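AvmM (Streptomyces sp. NBRC 109436, PDB 7FE6) catalyses macrocyclization in alchivemycin A biosynthesis, through a dehydration and Michael-type addition. Local coordinates at residues Y55-R69 against I148-L162. Sequence-based numbering, arbitrary orientation.
Sequences YPDTGLNLVIWFSDR and ITSEHAGIFALPGML
Two neighbouring strands of a beta-sandwich sheet, 57-66 and 153-162, run antiparallel in register from Thr58 opposite Met161 to Phe66 opposite Ala153, with paired backbone bonds at Gly59-Gly160, Asn61-Leu158, Val63-Phe156 and Trp65-Gly154. Beyond Phe66 the backbone ladder ends with Ser67 N on His152 O, and side chains do most of the joining. Asp68 holds the chain where it enters the corner at Glu151-His152, with both carboxylate oxygens: OD1 accepts from Ser150 OG at 2.8 Å and OD2 from Glu151 N at 2.7 Å, a nearly straight bond (170°), each met on the syn side. Its CG lies between the backbone N and the carbonyl carbon (chi1 55°), which aims the carboxylate at this approach to the corner. An asparagine here would probably lose one of the two bonds, since its amide NH2 could not accept from its donor, leaving the approach to the corner less firmly fixed. Ser67 OG adds a second bond to His152 O, at 2.7 Å. Arg69 NH1 donates to Thr149 O at 2.9 Å, while Ile148 CG1 lies over one guanidinium face; NH2 forms a salt bridge with Asp71. Ser150 CB sits 3.9 Å from the Phe66 ring centroid, almost on the ring normal, a CH-pi contact. On the other face of the sheet, Trp65 CE3 meets Phe156 CE1 at 3.8 Å at the edge of the phenyl ring. At the far end, back on the face that carries Phe66, Met161 CG packs over the Tyr55 ring, 3.6 Å from its centroid, with SD higher above it in a Met-aromatic contact. Strand 107-113 flanks 57-66 and strand 178-189 flanks 153-162, whereas Leu60, Ala157 and Pro159 pack on strand 40-49 of the facing sheet. Around the corner, His139 of a second subunit bonds His152 ND1, and Ile120 of that subunit packs on Trp65.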
# COMPACT_ATOMS: atom_id res chain seq x y z
N TYR A 55 19.71 7.00 10.91
CA TYR A 55 20.56 5.82 10.87
C TYR A 55 21.78 6.06 9.98
O TYR A 55 21.65 6.60 8.88
CB TYR A 55 19.79 4.61 10.37
CG TYR A 55 19.05 3.94 11.48
CD1 TYR A 55 19.71 3.10 12.36
CD2 TYR A 55 17.70 4.17 11.69
CE1 TYR A 55 19.05 2.49 13.39
CE2 TYR A 55 17.03 3.57 12.72
CZ TYR A 55 17.71 2.73 13.58
OH TYR A 55 17.08 2.10 14.63
N PRO A 56 22.96 5.65 10.44
CA PRO A 56 24.19 5.99 9.71
C PRO A 56 24.38 5.21 8.42
O PRO A 56 25.09 5.68 7.52
CB PRO A 56 25.31 5.69 10.72
CG PRO A 56 24.72 4.68 11.65
CD PRO A 56 23.25 5.02 11.75
N ASP A 57 23.81 4.02 8.32
CA ASP A 57 23.93 3.25 7.09
C ASP A 57 22.74 2.31 7.01
O ASP A 57 22.30 1.76 8.02
CB ASP A 57 25.27 2.49 7.06
CG ASP A 57 25.77 2.26 5.64
OD1 ASP A 57 25.09 2.70 4.68
OD2 ASP A 57 26.85 1.63 5.49
N THR A 58 22.17 2.17 5.81
CA THR A 58 20.98 1.36 5.65
C THR A 58 21.02 0.68 4.29
O THR A 58 21.57 1.22 3.33
CB THR A 58 19.70 2.18 5.70
OG1 THR A 58 19.71 3.10 4.61
CG2 THR A 58 19.54 2.91 7.04
N GLY A 59 20.35 -0.47 4.22
CA GLY A 59 20.12 -1.16 2.96
C GLY A 59 18.90 -2.05 3.05
O GLY A 59 18.51 -2.48 4.14
N LEU A 60 18.31 -2.32 1.90
CA LEU A 60 17.10 -3.13 1.83
C LEU A 60 17.40 -4.62 1.70
O LEU A 60 18.29 -5.03 0.94
CB LEU A 60 16.23 -2.70 0.64
CG LEU A 60 14.94 -3.54 0.50
CD1 LEU A 60 13.99 -3.30 1.66
CD2 LEU A 60 14.24 -3.45 -0.86
N ASN A 61 16.64 -5.43 2.42
CA ASN A 61 16.57 -6.87 2.20
C ASN A 61 15.18 -7.23 1.69
O ASN A 61 14.19 -6.58 2.03
CB ASN A 61 16.89 -7.64 3.49
CG ASN A 61 18.26 -7.28 4.06
OD1 ASN A 61 19.29 -7.67 3.52
ND2 ASN A 61 18.27 -6.51 5.15
N LEU A 62 15.14 -8.25 0.82
CA LEU A 62 13.92 -8.75 0.19
C LEU A 62 13.86 -10.26 0.41
O LEU A 62 14.85 -10.96 0.18
CB LEU A 62 13.92 -8.44 -1.31
CG LEU A 62 12.66 -7.95 -2.01
CD1 LEU A 62 12.16 -6.63 -1.45
CD2 LEU A 62 13.01 -7.79 -3.46
N VAL A 63 12.74 -10.76 0.91
CA VAL A 63 12.59 -12.18 1.20
C VAL A 63 11.53 -12.77 0.30
O VAL A 63 10.41 -12.25 0.22
CB VAL A 63 12.26 -12.43 2.67
CG1 VAL A 63 12.20 -13.91 2.93
CG2 VAL A 63 13.31 -11.80 3.55
N ILE A 64 11.87 -13.85 -0.40
CA ILE A 64 10.90 -14.58 -1.21
C ILE A 64 10.59 -15.88 -0.48
O ILE A 64 11.50 -16.59 -0.06
CB ILE A 64 11.41 -14.84 -2.63
CG1 ILE A 64 11.77 -13.50 -3.29
CG2 ILE A 64 10.34 -15.60 -3.41
CD1 ILE A 64 12.23 -13.63 -4.73
N TRP A 65 9.30 -16.16 -0.29
CA TRP A 65 8.83 -17.24 0.56
C TRP A 65 7.76 -18.04 -0.18
O TRP A 65 6.83 -17.46 -0.75
CB TRP A 65 8.26 -16.70 1.87
CG TRP A 65 7.57 -17.73 2.76
CD1 TRP A 65 8.13 -18.83 3.34
CD2 TRP A 65 6.20 -17.69 3.22
NE1 TRP A 65 7.19 -19.50 4.10
CE2 TRP A 65 6.01 -18.82 4.05
CE3 TRP A 65 5.12 -16.83 3.00
CZ2 TRP A 65 4.79 -19.10 4.66
CZ3 TRP A 65 3.91 -17.11 3.61
CH2 TRP A 65 3.75 -18.24 4.43
N PHE A 66 7.91 -19.35 -0.19
CA PHE A 66 6.86 -20.26 -0.66
C PHE A 66 6.32 -21.02 0.54
O PHE A 66 7.07 -21.68 1.26
CB PHE A 66 7.39 -21.25 -1.70
CG PHE A 66 7.70 -20.63 -3.05
CD1 PHE A 66 7.48 -19.29 -3.29
CD2 PHE A 66 8.22 -21.41 -4.08
CE1 PHE A 66 7.77 -18.73 -4.53
CE2 PHE A 66 8.51 -20.86 -5.33
CZ PHE A 66 8.28 -19.51 -5.55
N SER A 67 5.01 -20.91 0.76
CA SER A 67 4.40 -21.58 1.90
C SER A 67 4.10 -23.05 1.64
O SER A 67 3.83 -23.79 2.60
CB SER A 67 3.10 -20.88 2.28
OG SER A 67 2.11 -21.22 1.34
N ASP A 68 4.12 -23.48 0.37
CA ASP A 68 3.57 -24.78 -0.02
C ASP A 68 4.59 -25.66 -0.73
O ASP A 68 4.21 -26.61 -1.41
CB ASP A 68 2.33 -24.58 -0.90
CG ASP A 68 2.60 -23.70 -2.11
OD1 ASP A 68 3.65 -23.03 -2.15
OD2 ASP A 68 1.73 -23.65 -3.01
N ARG A 69 5.88 -25.38 -0.55
CA ARG A 69 6.95 -26.23 -1.04
C ARG A 69 8.26 -25.71 -0.47
O ARG A 69 8.39 -24.53 -0.15
CB ARG A 69 6.99 -26.25 -2.56
CG ARG A 69 7.01 -24.89 -3.20
CD ARG A 69 6.67 -25.02 -4.67
NE ARG A 69 7.64 -25.86 -5.37
CZ ARG A 69 7.52 -26.24 -6.63
NH1 ARG A 69 6.47 -25.86 -7.35
NH2 ARG A 69 8.44 -27.01 -7.19
N ILE A 148 7.97 -23.66 -12.26
CA ILE A 148 7.86 -23.64 -10.81
C ILE A 148 6.64 -22.80 -10.46
O ILE A 148 6.40 -21.76 -11.08
CB ILE A 148 9.16 -23.13 -10.15
CG1 ILE A 148 9.13 -23.35 -8.63
CG2 ILE A 148 9.45 -21.68 -10.50
CD1 ILE A 148 10.51 -23.26 -7.96
N THR A 149 5.83 -23.30 -9.53
CA THR A 149 4.58 -22.65 -9.16
C THR A 149 4.43 -22.60 -7.65
O THR A 149 5.13 -23.30 -6.91
CB THR A 149 3.36 -23.37 -9.73
OG1 THR A 149 3.27 -24.68 -9.14
CG2 THR A 149 3.44 -23.47 -11.25
N SER A 150 3.51 -21.75 -7.19
CA SER A 150 3.18 -21.68 -5.78
C SER A 150 1.79 -21.08 -5.62
O SER A 150 1.46 -20.09 -6.29
CB SER A 150 4.22 -20.86 -5.02
OG SER A 150 3.82 -20.72 -3.67
N GLU A 151 0.99 -21.64 -4.72
CA GLU A 151 -0.36 -21.16 -4.51
C GLU A 151 -0.50 -20.24 -3.30
O GLU A 151 -1.59 -19.69 -3.07
CB GLU A 151 -1.30 -22.36 -4.45
CG GLU A 151 -1.44 -22.92 -5.86
CD GLU A 151 -1.94 -21.82 -6.80
OE1 GLU A 151 -3.07 -21.32 -6.52
OE2 GLU A 151 -1.19 -21.38 -7.72
N HIS A 152 0.56 -20.03 -2.53
CA HIS A 152 0.57 -18.97 -1.54
C HIS A 152 2.02 -18.63 -1.22
O HIS A 152 2.72 -19.42 -0.57
CB HIS A 152 -0.21 -19.34 -0.28
CG HIS A 152 -0.03 -18.36 0.84
ND1 HIS A 152 -0.35 -17.02 0.71
CD2 HIS A 152 0.51 -18.50 2.07
CE1 HIS A 152 -0.05 -16.39 1.83
NE2 HIS A 152 0.47 -17.26 2.68
N ALA A 153 2.44 -17.45 -1.64
CA ALA A 153 3.81 -17.01 -1.55
C ALA A 153 3.79 -15.54 -1.15
O ALA A 153 2.76 -14.87 -1.22
CB ALA A 153 4.55 -17.21 -2.88
N GLY A 154 4.95 -15.04 -0.77
CA GLY A 154 5.05 -13.63 -0.43
C GLY A 154 6.40 -13.09 -0.80
O GLY A 154 7.41 -13.81 -0.78
N ILE A 155 6.42 -11.81 -1.16
CA ILE A 155 7.65 -11.03 -1.14
C ILE A 155 7.60 -10.17 0.11
O ILE A 155 6.59 -9.51 0.39
CB ILE A 155 7.80 -10.17 -2.40
CG1 ILE A 155 7.63 -11.04 -3.64
CG2 ILE A 155 9.15 -9.52 -2.43
CD1 ILE A 155 7.58 -10.27 -4.96
N PHE A 156 8.69 -10.17 0.87
CA PHE A 156 8.76 -9.42 2.11
C PHE A 156 9.89 -8.42 2.06
O PHE A 156 10.99 -8.72 1.58
CB PHE A 156 8.95 -10.32 3.31
CG PHE A 156 7.80 -11.25 3.59
CD1 PHE A 156 7.64 -12.42 2.84
CD2 PHE A 156 6.90 -10.95 4.62
CE1 PHE A 156 6.61 -13.29 3.11
CE2 PHE A 156 5.85 -11.80 4.89
CZ PHE A 156 5.70 -12.99 4.13
N ALA A 157 9.61 -7.20 2.53
CA ALA A 157 10.59 -6.14 2.61
C ALA A 157 11.09 -6.04 4.04
O ALA A 157 10.30 -5.83 4.97
CB ALA A 157 10.00 -4.82 2.13
N LEU A 158 12.40 -6.18 4.22
CA LEU A 158 13.02 -6.13 5.54
C LEU A 158 14.10 -5.07 5.50
O LEU A 158 15.24 -5.36 5.07
CB LEU A 158 13.60 -7.49 5.94
CG LEU A 158 14.41 -7.50 7.24
CD1 LEU A 158 13.53 -7.30 8.49
CD2 LEU A 158 15.26 -8.75 7.33
N PRO A 159 13.80 -3.84 5.91
CA PRO A 159 14.84 -2.80 5.95
C PRO A 159 15.91 -3.15 6.98
O PRO A 159 15.61 -3.52 8.11
CB PRO A 159 14.06 -1.54 6.34
CG PRO A 159 12.62 -1.88 6.03
CD PRO A 159 12.49 -3.33 6.31
N GLY A 160 17.17 -3.08 6.55
CA GLY A 160 18.32 -3.28 7.43
C GLY A 160 19.07 -1.99 7.70
O GLY A 160 19.30 -1.19 6.79
N MET A 161 19.41 -1.78 8.97
CA MET A 161 20.22 -0.63 9.32
C MET A 161 21.33 -1.04 10.29
O MET A 161 21.24 -2.04 11.01
CB MET A 161 19.39 0.51 9.93
CG MET A 161 18.33 0.08 10.94
SD MET A 161 16.72 -0.34 10.23
CE MET A 161 16.94 0.21 8.56
N LEU A 162 22.37 -0.22 10.28
CA LEU A 162 23.47 -0.29 11.22
C LEU A 162 23.16 0.76 12.29
O LEU A 162 23.11 1.96 12.00
CB LEU A 162 24.80 -0.02 10.50
CG LEU A 162 25.18 -1.09 9.47
CD1 LEU A 162 26.51 -0.78 8.82
CD2 LEU A 162 25.25 -2.45 10.12